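Local coordinates for VC0179-like protein (Escherichia coli, PDB 4XJ6) that probably builds cyclic dinucleotides such as cyclic GMP-AMP from nucleoside triphosphates, being a bacterial homologue of cyclic GMP-AMP synthase, at residues E332-V337 and S353-H358; P347-E352 and R360-T365; W263-C268 and H274-C279; L155-L160 and A244-V249. One frame throughout, in Å; residues are numbered along the deposited sequence.

Contacts 1 and 2 form one region: their centres are 4 Å apart, their segments alternate in sequence, and both use helix 357-377 and the long loop leading to it. Both are partly buried and mix aromatic packing with polar links, with Arg360 of contact 2 reaching into contact 1. Contact 3 is buried, about 22 Å from contact 2 between centres, and joins two consecutive helices through apolar and sulfur contacts and the flat face of Arg276. Contact 4, also buried, lies about 31 Å from contact 3 between centres, on the opposite side of the chain's centre. Its chemistry differs: one salt bridge ties a nucleotidyltransferase-domain helix to the loop of a beta hairpin.

Contact 1 of 4, residues E332-V337 and S353-H358; sequences EFNRGV and SNHNVH
The polar link between the segments runs from His355 to the last turn of helix 318-335. His355 NE2 donates to Phe333 O at 2.9 Å, but the N-H...O angle of 120° makes the bond weak; NE2 also makes a weak bond to Pro350 O. Phe333 O lies at the ring edge, near the ring plane, and the first torsion of His355, which sets CG beside the backbone N (chi1 -73°), carries the ring toward it. The ring's other nitrogen, ND1, accepts from Arg360 NH1, a pairing consistent with the proton residing on NE2. Helix 318-335 runs out here: Gly336 takes positive phi, and Val337 N is bonded to Phe349 O. One residue after His355, Asn356 is the N-cap of helix 357-377, its OD1 accepting a weak 3.1 Å bond from His358 N, so within the C-terminal domain the contact lies where the loop from helix 318-335 enters the next helix.

Non-bonded contact comes from Asn334, whose OD1 approaches His355 CE1 to 3.6 Å. The two side chains cross at about a right angle, planes 30° apart, and the amide oxygen is itself held by Arg360 NH1. Phe349 meets the Phe333 ring edge-to-face.

Contact 2 of 4, residues P347-E352 and R360-T365; sequences PLFPAE and RAIVET
Arg360, in the first turn of helix 357-377, meets Glu352 through a long ion pair and van der Waals contact, without a hydrogen bond. Glu352 OE2 is 3.8 Å from Arg360 NH1, a long salt bridge in which the oxygen stands well out of the guanidinium plane and no N-H points at it. With the planes 11° apart, the carboxylate is nearly parallel to the guanidinium but offset from it. Glu352 CG approaches NH1 to 3.6 Å, the acid reaching over in an extended chain. Arg360 instead folds back, bent at chi2 and chi3 (-45° and -56°), which lays its guanidinium near its own helix: Val363 CB is 3.9 Å above the plane, on the side opposite Glu352. NH1 is hydrogen-bonded instead to Asn334 OD1 and His355 ND1.

Ile362 follows, pointing toward the loop. Its CD1 lies in the plane of the Phe349 ring, at the ring edge, 3.8 Å from CE1, and the two side chains slide past each other in opposite directions. Val363 adds CG2 at 4.2 Å from Phe349 CE2, so two neighbouring helix residues meet two different carbons of one ring, Ile362 at its edge and Val363 obliquely.

Phe349 also meets His359 edge-to-face. Leu348 and Phe349 both face Val337 in the manner of a classic beta bulge. Leu348 touches the bound 3'-deoxy-GTP, while the Phe349 side chain stays about 10 Å from the nucleotide; the packing thus lies in the second shell of the pocket.

Contact 3 of 4, residues W263-C268 and H274-C279; sequences WFNESC and HLRSVC
Two consecutive helices, 257-271 and 274-289, meet here through Phe264, Cys268, Leu275 and Arg276. The short segments pass 9.9 Å apart at closest approach with their directions 117° apart, splayed rather than antiparallel. Leu275 is central to the apolar part. Its CD2 lies 3.8 Å from Phe264 CE1 and 3.6 Å from Cys268 N, with Ser267 CB also at 3.7 Å. Phe264, whose CG is turned anti to the backbone N (chi1 -177°), spans the gap far enough for CE1 to come within 4.0 Å of Cys279 SG, an oblique sulfur-aromatic contact.

Cys268 SG is shared by two flat groups: it stands 3.7 Å above the centre of the Arg276 guanidinium, and 3.8 Å above the Phe264 ring toward its rim. Those planes are 79° apart, so the sulfur fits into the angle between them. Arg276 is extended from CG to NE, and its NH2 comes within 3.1 Å of Asn265 OD1; NE donates to Tyr115 O, which helps to hold the group in place. Tyr115 also meets Phe264 edge-to-face. The arginine thus turns a face to a polarisable sulfur and its NE to Tyr115 O, consistent with a charged group bordering a largely apolar interface.

Contact 4 of 4, residues L155-L160 and A244-V249; sequences LVDTSL and ALREGV
A single carboxylate oxygen of Asp157 takes up two nitrogens of Arg246. The stronger bond is from NH1 to OD1 at 2.7 Å with an N-H...O angle of 152°; OD1 lies close to the guanidinium plane and uses its syn lone pair. NH2 also donates to OD1, at 3.1 Å, but this bond is weak and more bent. With both bonds on OD1, and OD2 3.4 Å from NH1, the salt bridge is forked at one oxygen and is not a two-oxygen pair. The carboxylate and guanidinium planes are 38° apart.

Conformation explains the reach. Arg246 points toward the helix and keeps its chain extended from CG to NE, then turns across at the last torsion (chi4 -95°), which brings the edge bearing NH1 and NH2 to the acid. Asp157 leaves the helix neither toward nor away from the loop, and its CG, set beside the backbone N, brings the carboxylate to that edge. Val156 turns CG1 anti to its own N, where the methyl lies 3.4 Å from Arg246 NH2, close against the edge of the guanidinium.

Glu174 OE2 gives NH1 a second, long and weak, ion pair, and a negative Asp157 would be favoured by the arginine beside it. Val156 also packs on Val192 and Met194 of strand 188-198. The arrangement joins helix 149-166, which lies against the mixed sheet of the nucleotidyltransferase fold, to the loop of the beta hairpin formed by strands 242-244 and 252-254.

Contact 1 of 4, residues E332-V337 and S353-H358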
loop_
_atom_site.group_PDB
_atom_site.type_symbol
_atom_site.label_atom_id
_atom_site.label_comp_id
_atom_site.label_asym_id
_atom_site.label_seq_id
_atom_site.Cartn_x
_atom_site.Cartn_y
_atom_site.Cartn_z
ATOM N N GLU A 332 9.944 20.820 0.435
ATOM C CA GLU A 332 9.009 20.154 1.331
ATOM C C GLU A 332 9.698 19.039 2.098
ATOM O O GLU A 332 9.526 18.908 3.310
ATOM C CB GLU A 332 7.823 19.590 0.554
ATOM C CG GLU A 332 6.801 20.630 0.185
ATOM C CD GLU A 332 6.281 21.375 1.394
ATOM O OE1 GLU A 332 5.971 20.720 2.411
ATOM O OE2 GLU A 332 6.192 22.616 1.331
ATOM N N PHE A 333 10.478 18.238 1.379
ATOM C CA PHE A 333 11.204 17.129 1.984
ATOM C C PHE A 333 12.416 17.620 2.768
ATOM O O PHE A 333 12.917 16.919 3.645
ATOM C CB PHE A 333 11.626 16.125 0.909
ATOM C CG PHE A 333 10.508 15.233 0.443
ATOM C CD1 PHE A 333 9.517 15.719 -0.388
ATOM C CD2 PHE A 333 10.446 13.907 0.845
ATOM C CE1 PHE A 333 8.484 14.902 -0.811
ATOM C CE2 PHE A 333 9.418 13.085 0.426
ATOM C CZ PHE A 333 8.432 13.587 -0.405
ATOM N N ASN A 334 12.884 18.826 2.453
ATOM C CA ASN A 334 13.943 19.461 3.231
ATOM C C ASN A 334 13.399 19.991 4.551
ATOM O O ASN A 334 14.097 20.011 5.563
ATOM C CB ASN A 334 14.598 20.593 2.438
ATOM C CG ASN A 334 15.684 20.094 1.509
ATOM O OD1 ASN A 334 16.363 19.110 1.805
ATOM N ND2 ASN A 334 15.860 20.774 0.382
ATOM N N ARG A 335 12.142 20.421 4.529
ATOM C CA ARG A 335 11.455 20.863 5.737
ATOM C C ARG A 335 11.082 19.676 6.612
ATOM O O ARG A 335 10.885 19.814 7.820
ATOM C CB ARG A 335 10.191 21.648 5.391
ATOM C CG ARG A 335 10.433 23.055 4.878
ATOM C CD ARG A 335 9.112 23.746 4.581
ATOM N NE ARG A 335 9.288 25.154 4.240
ATOM C CZ ARG A 335 8.285 25.996 4.016
ATOM N NH1 ARG A 335 7.031 25.572 4.097
ATOM N NH2 ARG A 335 8.535 27.264 3.713
ATOM N N GLY A 336 10.984 18.506 5.990
ATOM C CA GLY A 336 10.499 17.319 6.667
ATOM C C GLY A 336 9.021 17.152 6.383
ATOM O O GLY A 336 8.271 18.128 6.379
ATOM N N VAL A 337 8.605 15.916 6.127
ATOM C CA VAL A 337 7.205 15.631 5.835
ATOM C C VAL A 337 6.570 14.861 6.986
ATOM O O VAL A 337 6.839 13.677 7.179
ATOM C CB VAL A 337 7.044 14.826 4.526
ATOM C CG1 VAL A 337 5.572 14.649 4.193
ATOM C CG2 VAL A 337 7.776 15.513 3.379
ATOM N N SER A 353 18.288 18.474 8.408
ATOM C CA SER A 353 19.367 18.291 9.373
ATOM C C SER A 353 19.448 16.850 9.879
ATOM O O SER A 353 20.442 16.450 10.488
ATOM C CB SER A 353 19.184 19.248 10.552
ATOM O OG SER A 353 17.982 18.954 11.241
ATOM N N ASN A 354 18.392 16.083 9.629
ATOM C CA ASN A 354 18.332 14.686 10.041
ATOM C C ASN A 354 18.402 13.733 8.848
ATOM O O ASN A 354 18.309 12.516 9.009
ATOM C CB ASN A 354 17.055 14.426 10.845
ATOM C CG ASN A 354 17.037 15.175 12.168
ATOM O OD1 ASN A 354 18.065 15.303 12.833
ATOM N ND2 ASN A 354 15.869 15.677 12.550
ATOM N N HIS A 355 18.567 14.292 7.652
ATOM C CA HIS A 355 18.676 13.493 6.433
ATOM C C HIS A 355 19.948 12.665 6.435
ATOM O O HIS A 355 21.031 13.194 6.680
ATOM C CB HIS A 355 18.663 14.386 5.187
ATOM C CG HIS A 355 17.325 14.972 4.863
ATOM N ND1 HIS A 355 17.127 15.836 3.810
ATOM C CD2 HIS A 355 16.114 14.811 5.450
ATOM C CE1 HIS A 355 15.855 16.189 3.762
ATOM N NE2 HIS A 355 15.218 15.581 4.747
ATOM N N ASN A 356 19.826 11.368 6.167
ATOM C CA ASN A 356 21.008 10.569 5.869
ATOM C C ASN A 356 21.251 10.590 4.362
ATOM O O ASN A 356 20.518 11.252 3.625
ATOM C CB ASN A 356 20.875 9.131 6.399
ATOM C CG ASN A 356 19.657 8.397 5.853
ATOM O OD1 ASN A 356 19.191 8.658 4.743
ATOM N ND2 ASN A 356 19.141 7.458 6.639
ATOM N N VAL A 357 22.268 9.870 3.904
ATOM C CA VAL A 357 22.664 9.938 2.503
ATOM C C VAL A 357 21.569 9.401 1.574
ATOM O O VAL A 357 21.455 9.831 0.424
ATOM C CB VAL A 357 23.990 9.174 2.262
ATOM C CG1 VAL A 357 23.807 7.678 2.470
ATOM C CG2 VAL A 357 24.538 9.473 0.872
ATOM N N HIS A 358 20.750 8.484 2.082
ATOM C CA HIS A 358 19.667 7.905 1.294
ATOM C C HIS A 358 18.559 8.928 1.083
ATOM O O HIS A 358 17.921 8.965 0.030
ATOM C CB HIS A 358 19.115 6.652 1.977
ATOM C CG HIS A 358 20.172 5.685 2.414
ATOM N ND1 HIS A 358 20.588 5.580 3.724
ATOM C CD2 HIS A 358 20.901 4.782 1.716
ATOM C CE1 HIS A 358 21.524 4.651 3.815
ATOM N NE2 HIS A 358 21.732 4.153 2.610
#

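Contact 2 of 4, residues P347-E352 and R360-T365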
loop_
_atom_site.group_PDB
_atom_site.type_symbol
_atom_site.label_atom_id
_atom_site.label_comp_id
_atom_site.label_asym_id
_atom_site.label_seq_id
_atom_site.Cartn_x
_atom_site.Cartn_y
_atom_site.Cartn_z
ATOM N N PRO A 347 8.168 11.139 11.631
ATOM C CA PRO A 347 7.649 11.760 10.411
ATOM C C PRO A 347 7.812 10.831 9.208
ATOM O O PRO A 347 8.568 9.862 9.286
ATOM C CB PRO A 347 8.511 13.013 10.268
ATOM C CG PRO A 347 9.808 12.633 10.901
ATOM C CD PRO A 347 9.447 11.735 12.055
ATOM N N LEU A 348 7.102 11.115 8.120
ATOM C CA LEU A 348 7.233 10.328 6.897
ATOM C C LEU A 348 8.616 10.530 6.299
ATOM O O LEU A 348 9.178 9.632 5.667
ATOM C CB LEU A 348 6.158 10.720 5.882
ATOM C CG LEU A 348 4.704 10.541 6.313
ATOM C CD1 LEU A 348 3.768 11.073 5.243
ATOM C CD2 LEU A 348 4.407 9.082 6.605
ATOM N N PHE A 349 9.161 11.721 6.515
ATOM C CA PHE A 349 10.458 12.098 5.975
ATOM C C PHE A 349 11.085 13.145 6.889
ATOM O O PHE A 349 10.467 14.172 7.168
ATOM C CB PHE A 349 10.302 12.642 4.556
ATOM C CG PHE A 349 11.506 12.440 3.689
ATOM C CD1 PHE A 349 11.634 11.293 2.924
ATOM C CD2 PHE A 349 12.500 13.402 3.621
ATOM C CE1 PHE A 349 12.733 11.104 2.116
ATOM C CE2 PHE A 349 13.603 13.216 2.813
ATOM C CZ PHE A 349 13.718 12.066 2.061
ATOM N N PRO A 350 12.314 12.887 7.366
ATOM C CA PRO A 350 12.952 13.774 8.347
ATOM C C PRO A 350 13.284 15.155 7.787
ATOM O O PRO A 350 13.346 15.322 6.569
ATOM C CB PRO A 350 14.236 13.024 8.710
ATOM C CG PRO A 350 14.534 12.196 7.508
ATOM C CD PRO A 350 13.192 11.768 6.983
ATOM N N ALA A 351 13.484 16.128 8.673
ATOM C CA ALA A 351 13.976 17.441 8.275
ATOM C C ALA A 351 15.399 17.300 7.756
ATOM O O ALA A 351 16.072 16.315 8.058
ATOM C CB ALA A 351 13.916 18.421 9.443
ATOM N N GLU A 352 15.849 18.284 6.983
ATOM C CA GLU A 352 17.134 18.212 6.288
ATOM C C GLU A 352 18.309 17.899 7.212
ATOM O O GLU A 352 19.206 17.140 6.850
ATOM C CB GLU A 352 17.398 19.523 5.541
ATOM C CG GLU A 352 18.607 19.483 4.626
ATOM C CD GLU A 352 18.709 20.707 3.740
ATOM O OE1 GLU A 352 17.802 21.564 3.799
ATOM O OE2 GLU A 352 19.696 20.812 2.982
ATOM N N ARG A 360 19.098 12.203 0.985
ATOM C CA ARG A 360 19.657 13.196 0.074
ATOM C C ARG A 360 19.552 12.746 -1.379
ATOM O O ARG A 360 19.280 13.554 -2.265
ATOM C CB ARG A 360 21.118 13.495 0.426
ATOM C CG ARG A 360 21.311 14.167 1.777
ATOM C CD ARG A 360 20.311 15.297 1.971
ATOM N NE ARG A 360 20.379 16.293 0.905
ATOM C CZ ARG A 360 19.515 17.294 0.765
ATOM N NH1 ARG A 360 18.513 17.433 1.621
ATOM N NH2 ARG A 360 19.651 18.156 -0.232
ATOM N N ALA A 361 19.763 11.454 -1.613
ATOM C CA ALA A 361 19.655 10.890 -2.954
ATOM C C ALA A 361 18.257 11.119 -3.516
ATOM O O ALA A 361 18.090 11.414 -4.699
ATOM C CB ALA A 361 19.986 9.409 -2.938
ATOM N N ILE A 362 17.259 10.990 -2.650
ATOM C CA ILE A 362 15.870 11.224 -3.025
ATOM C C ILE A 362 15.623 12.696 -3.362
ATOM O O ILE A 362 15.029 13.016 -4.392
ATOM C CB ILE A 362 14.907 10.793 -1.898
ATOM C CG1 ILE A 362 14.961 9.276 -1.698
ATOM C CG2 ILE A 362 13.493 11.235 -2.210
ATOM C CD1 ILE A 362 14.080 8.780 -0.572
ATOM N N VAL A 363 16.096 13.584 -2.491
ATOM C CA VAL A 363 15.888 15.020 -2.653
ATOM C C VAL A 363 16.604 15.555 -3.892
ATOM O O VAL A 363 16.063 16.391 -4.617
ATOM C CB VAL A 363 16.373 15.798 -1.413
ATOM C CG1 VAL A 363 16.124 17.290 -1.581
ATOM C CG2 VAL A 363 15.679 15.281 -0.159
ATOM N N GLU A 364 17.816 15.068 -4.135
ATOM C CA GLU A 364 18.586 15.509 -5.290
ATOM C C GLU A 364 17.970 14.987 -6.583
ATOM O O GLU A 364 18.118 15.602 -7.639
ATOM C CB GLU A 364 20.043 15.066 -5.172
ATOM C CG GLU A 364 20.791 15.732 -4.024
ATOM C CD GLU A 364 22.295 15.677 -4.196
ATOM O OE1 GLU A 364 22.753 15.417 -5.328
ATOM O OE2 GLU A 364 23.021 15.896 -3.202
ATOM N N THR A 365 17.281 13.852 -6.497
ATOM C CA THR A 365 16.540 13.332 -7.640
ATOM C C THR A 365 15.314 14.201 -7.891
ATOM O O THR A 365 14.959 14.481 -9.032
ATOM C CB THR A 365 16.092 11.870 -7.427
ATOM O OG1 THR A 365 17.241 11.032 -7.252
ATOM C CG2 THR A 365 15.291 11.377 -8.630
#

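Contact 3 of 4, residues W263-C268 and H274-C279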
loop_
_atom_site.group_PDB
_atom_site.type_symbol
_atom_site.label_atom_id
_atom_site.label_comp_id
_atom_site.label_asym_id
_atom_site.label_seq_id
_atom_site.Cartn_x
_atom_site.Cartn_y
_atom_site.Cartn_z
ATOM N N TRP A 263 -8.158 11.517 5.443
ATOM C CA TRP A 263 -7.368 12.724 5.241
ATOM C C TRP A 263 -7.185 13.052 3.765
ATOM O O TRP A 263 -7.281 14.213 3.364
ATOM C CB TRP A 263 -6.001 12.582 5.906
ATOM C CG TRP A 263 -4.966 13.496 5.333
ATOM C CD1 TRP A 263 -4.756 14.802 5.658
ATOM C CD2 TRP A 263 -3.995 13.169 4.332
ATOM N NE1 TRP A 263 -3.713 15.309 4.924
ATOM C CE2 TRP A 263 -3.229 14.326 4.102
ATOM C CE3 TRP A 263 -3.698 12.008 3.610
ATOM C CZ2 TRP A 263 -2.185 14.358 3.182
ATOM C CZ3 TRP A 263 -2.661 12.042 2.696
ATOM C CH2 TRP A 263 -1.917 13.211 2.489
ATOM N N PHE A 264 -6.919 12.028 2.959
ATOM C CA PHE A 264 -6.674 12.231 1.536
ATOM C C PHE A 264 -7.957 12.585 0.796
ATOM O O PHE A 264 -7.955 13.458 -0.071
ATOM C CB PHE A 264 -6.030 10.995 0.904
ATOM C CG PHE A 264 -5.683 11.177 -0.543
ATOM C CD1 PHE A 264 -4.811 12.179 -0.929
ATOM C CD2 PHE A 264 -6.232 10.356 -1.518
ATOM C CE1 PHE A 264 -4.489 12.358 -2.258
ATOM C CE2 PHE A 264 -5.910 10.535 -2.850
ATOM C CZ PHE A 264 -5.037 11.539 -3.217
ATOM N N ASN A 265 -9.049 11.906 1.135
ATOM C CA ASN A 265 -10.342 12.189 0.521
ATOM C C ASN A 265 -10.807 13.603 0.843
ATOM O O ASN A 265 -11.345 14.298 -0.017
ATOM C CB ASN A 265 -11.387 11.165 0.970
ATOM C CG ASN A 265 -11.231 9.828 0.265
ATOM O OD1 ASN A 265 -10.884 9.777 -0.915
ATOM N ND2 ASN A 265 -11.482 8.741 0.985
ATOM N N GLU A 266 -10.581 14.031 2.082
ATOM C CA GLU A 266 -10.917 15.389 2.493
ATOM C C GLU A 266 -10.045 16.402 1.759
ATOM O O GLU A 266 -10.494 17.499 1.428
ATOM C CB GLU A 266 -10.753 15.553 4.004
ATOM C CG GLU A 266 -11.191 16.911 4.534
ATOM C CD GLU A 266 -12.688 17.122 4.427
ATOM O OE1 GLU A 266 -13.434 16.119 4.428
ATOM O OE2 GLU A 266 -13.119 18.290 4.337
ATOM N N SER A 267 -8.793 16.024 1.515
ATOM C CA SER A 267 -7.847 16.872 0.797
ATOM C C SER A 267 -8.288 17.075 -0.648
ATOM O O SER A 267 -8.185 18.179 -1.190
ATOM C CB SER A 267 -6.441 16.268 0.834
ATOM O OG SER A 267 -5.901 16.297 2.143
ATOM N N CYS A 268 -8.772 16.003 -1.268
ATOM C CA CYS A 268 -9.291 16.071 -2.630
ATOM C C CYS A 268 -10.489 17.012 -2.695
ATOM O O CYS A 268 -10.642 17.774 -3.649
ATOM C CB CYS A 268 -9.678 14.676 -3.129
ATOM S SG CYS A 268 -8.293 13.523 -3.315
ATOM N N HIS A 274 -8.103 17.628 -9.111
ATOM C CA HIS A 274 -6.807 17.563 -9.783
ATOM C C HIS A 274 -5.714 17.029 -8.859
ATOM O O HIS A 274 -4.606 16.729 -9.307
ATOM C CB HIS A 274 -6.407 18.941 -10.319
ATOM C CG HIS A 274 -6.303 19.995 -9.260
ATOM N ND1 HIS A 274 -7.393 20.713 -8.815
ATOM C CD2 HIS A 274 -5.239 20.456 -8.559
ATOM C CE1 HIS A 274 -7.005 21.568 -7.885
ATOM N NE2 HIS A 274 -5.703 21.432 -7.711
ATOM N N LEU A 275 -6.029 16.917 -7.572
ATOM C CA LEU A 275 -5.085 16.397 -6.590
ATOM C C LEU A 275 -4.728 14.943 -6.876
ATOM O O LEU A 275 -3.571 14.544 -6.753
ATOM C CB LEU A 275 -5.650 16.518 -5.177
ATOM C CG LEU A 275 -4.763 15.924 -4.082
ATOM C CD1 LEU A 275 -3.432 16.656 -4.036
ATOM C CD2 LEU A 275 -5.455 15.973 -2.732
ATOM N N ARG A 276 -5.728 14.148 -7.244
ATOM C CA ARG A 276 -5.489 12.755 -7.595
ATOM C C ARG A 276 -4.622 12.660 -8.841
ATOM O O ARG A 276 -3.744 11.801 -8.931
ATOM C CB ARG A 276 -6.808 12.012 -7.810
ATOM C CG ARG A 276 -7.466 11.543 -6.522
ATOM C CD ARG A 276 -8.652 10.633 -6.799
ATOM N NE ARG A 276 -9.332 10.235 -5.569
ATOM C CZ ARG A 276 -10.359 10.892 -5.039
ATOM N NH1 ARG A 276 -10.827 11.981 -5.634
ATOM N NH2 ARG A 276 -10.917 10.463 -3.916
ATOM N N SER A 277 -4.870 13.553 -9.795
ATOM C CA SER A 277 -4.105 13.582 -11.035
ATOM C C SER A 277 -2.631 13.875 -10.768
ATOM O O SER A 277 -1.758 13.136 -11.214
ATOM C CB SER A 277 -4.682 14.621 -12.004
ATOM O OG SER A 277 -6.028 14.330 -12.354
ATOM N N VAL A 278 -2.361 14.948 -10.028
ATOM C CA VAL A 278 -0.984 15.349 -9.748
ATOM C C VAL A 278 -0.277 14.361 -8.816
ATOM O O VAL A 278 0.949 14.254 -8.836
ATOM C CB VAL A 278 -0.916 16.765 -9.132
ATOM C CG1 VAL A 278 -1.507 17.792 -10.086
ATOM C CG2 VAL A 278 -1.639 16.805 -7.806
ATOM N N CYS A 279 -1.049 13.641 -8.005
ATOM C CA CYS A 279 -0.485 12.605 -7.143
ATOM C C CYS A 279 -0.142 11.375 -7.973
ATOM O O CYS A 279 0.888 10.739 -7.758
ATOM C CB CYS A 279 -1.450 12.236 -6.014
ATOM S SG CYS A 279 -1.483 13.412 -4.638
#

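Contact 4 of 4, residues L155-L160 and A244-V249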
loop_
_atom_site.group_PDB
_atom_site.type_symbol
_atom_site.label_atom_id
_atom_site.label_comp_id
_atom_site.label_asym_id
_atom_site.label_seq_id
_atom_site.Cartn_x
_atom_site.Cartn_y
_atom_site.Cartn_z
ATOM N N LEU A 155 -1.402 -17.125 10.687
ATOM C CA LEU A 155 -2.595 -17.463 9.918
ATOM C C LEU A 155 -2.599 -16.744 8.574
ATOM O O LEU A 155 -3.081 -17.278 7.575
ATOM C CB LEU A 155 -3.860 -17.119 10.701
ATOM C CG LEU A 155 -4.095 -17.931 11.974
ATOM C CD1 LEU A 155 -5.460 -17.614 12.557
ATOM C CD2 LEU A 155 -3.957 -19.422 11.703
ATOM N N VAL A 156 -2.063 -15.529 8.558
ATOM C CA VAL A 156 -1.901 -14.787 7.318
ATOM C C VAL A 156 -0.846 -15.468 6.458
ATOM O O VAL A 156 -1.039 -15.659 5.254
ATOM C CB VAL A 156 -1.502 -13.323 7.579
ATOM C CG1 VAL A 156 -1.080 -12.651 6.287
ATOM C CG2 VAL A 156 -2.651 -12.568 8.228
ATOM N N ASP A 157 0.265 -15.837 7.089
ATOM C CA ASP A 157 1.342 -16.540 6.404
ATOM C C ASP A 157 0.841 -17.855 5.822
ATOM O O ASP A 157 1.175 -18.209 4.695
ATOM C CB ASP A 157 2.510 -16.799 7.355
ATOM C CG ASP A 157 3.282 -15.540 7.688
ATOM O OD1 ASP A 157 2.982 -14.485 7.095
ATOM O OD2 ASP A 157 4.200 -15.613 8.532
ATOM N N THR A 158 0.027 -18.564 6.597
ATOM C CA THR A 158 -0.576 -19.813 6.145
ATOM C C THR A 158 -1.359 -19.618 4.852
ATOM O O THR A 158 -1.231 -20.403 3.912
ATOM C CB THR A 158 -1.514 -20.402 7.215
ATOM O OG1 THR A 158 -0.752 -20.765 8.372
ATOM C CG2 THR A 158 -2.219 -21.635 6.688
ATOM N N SER A 159 -2.162 -18.560 4.809
ATOM C CA SER A 159 -2.979 -18.262 3.639
ATOM C C SER A 159 -2.139 -18.009 2.391
ATOM O O SER A 159 -2.380 -18.605 1.341
ATOM C CB SER A 159 -3.869 -17.053 3.915
ATOM O OG SER A 159 -4.662 -16.744 2.788
ATOM N N LEU A 160 -1.154 -17.126 2.509
ATOM C CA LEU A 160 -0.348 -16.722 1.363
ATOM C C LEU A 160 0.627 -17.815 0.924
ATOM O O LEU A 160 0.877 -17.985 -0.268
ATOM C CB LEU A 160 0.408 -15.434 1.684
ATOM C CG LEU A 160 -0.481 -14.267 2.117
ATOM C CD1 LEU A 160 0.352 -13.026 2.399
ATOM C CD2 LEU A 160 -1.558 -13.978 1.072
ATOM N N ALA A 244 -0.524 -5.544 13.566
ATOM C CA ALA A 244 0.433 -6.541 14.026
ATOM C C ALA A 244 1.748 -6.410 13.260
ATOM O O ALA A 244 1.772 -6.487 12.032
ATOM C CB ALA A 244 -0.140 -7.942 13.872
ATOM N N LEU A 245 2.837 -6.204 13.995
ATOM C CA LEU A 245 4.147 -5.985 13.389
ATOM C C LEU A 245 4.944 -7.283 13.271
ATOM O O LEU A 245 4.842 -8.170 14.118
ATOM C CB LEU A 245 4.935 -4.952 14.193
ATOM C CG LEU A 245 4.246 -3.595 14.342
ATOM C CD1 LEU A 245 5.058 -2.676 15.236
ATOM C CD2 LEU A 245 4.031 -2.961 12.981
ATOM N N ARG A 246 5.743 -7.382 12.214
ATOM C CA ARG A 246 6.445 -8.619 11.895
ATOM C C ARG A 246 7.939 -8.538 12.185
ATOM O O ARG A 246 8.597 -9.561 12.369
ATOM C CB ARG A 246 6.215 -8.983 10.427
ATOM C CG ARG A 246 4.777 -9.361 10.108
ATOM C CD ARG A 246 4.558 -9.486 8.608
ATOM N NE ARG A 246 3.243 -10.036 8.293
ATOM C CZ ARG A 246 3.008 -11.323 8.063
ATOM N NH1 ARG A 246 4.005 -12.195 8.112
ATOM N NH2 ARG A 246 1.780 -11.737 7.783
ATOM N N GLU A 247 8.473 -7.322 12.223
ATOM C CA GLU A 247 9.890 -7.117 12.500
ATOM C C GLU A 247 10.090 -6.114 13.632
ATOM O O GLU A 247 9.237 -5.263 13.877
ATOM C CB GLU A 247 10.620 -6.645 11.239
ATOM C CG GLU A 247 10.557 -7.631 10.081
ATOM C CD GLU A 247 11.252 -8.941 10.395
ATOM O OE1 GLU A 247 12.276 -8.912 11.109
ATOM O OE2 GLU A 247 10.773 -9.998 9.934
ATOM N N GLY A 248 11.220 -6.214 14.323
ATOM C CA GLY A 248 11.505 -5.315 15.425
ATOM C C GLY A 248 11.157 -5.922 16.768
ATOM O O GLY A 248 11.073 -7.143 16.903
ATOM N N VAL A 249 10.945 -5.068 17.765
ATOM C CA VAL A 249 10.681 -5.525 19.124
ATOM C C VAL A 249 9.279 -5.148 19.592
ATOM O O VAL A 249 8.830 -5.585 20.650
ATOM C CB VAL A 249 11.714 -4.953 20.112
ATOM C CG1 VAL A 249 13.077 -5.571 19.860
ATOM C CG2 VAL A 249 11.784 -3.439 19.990
#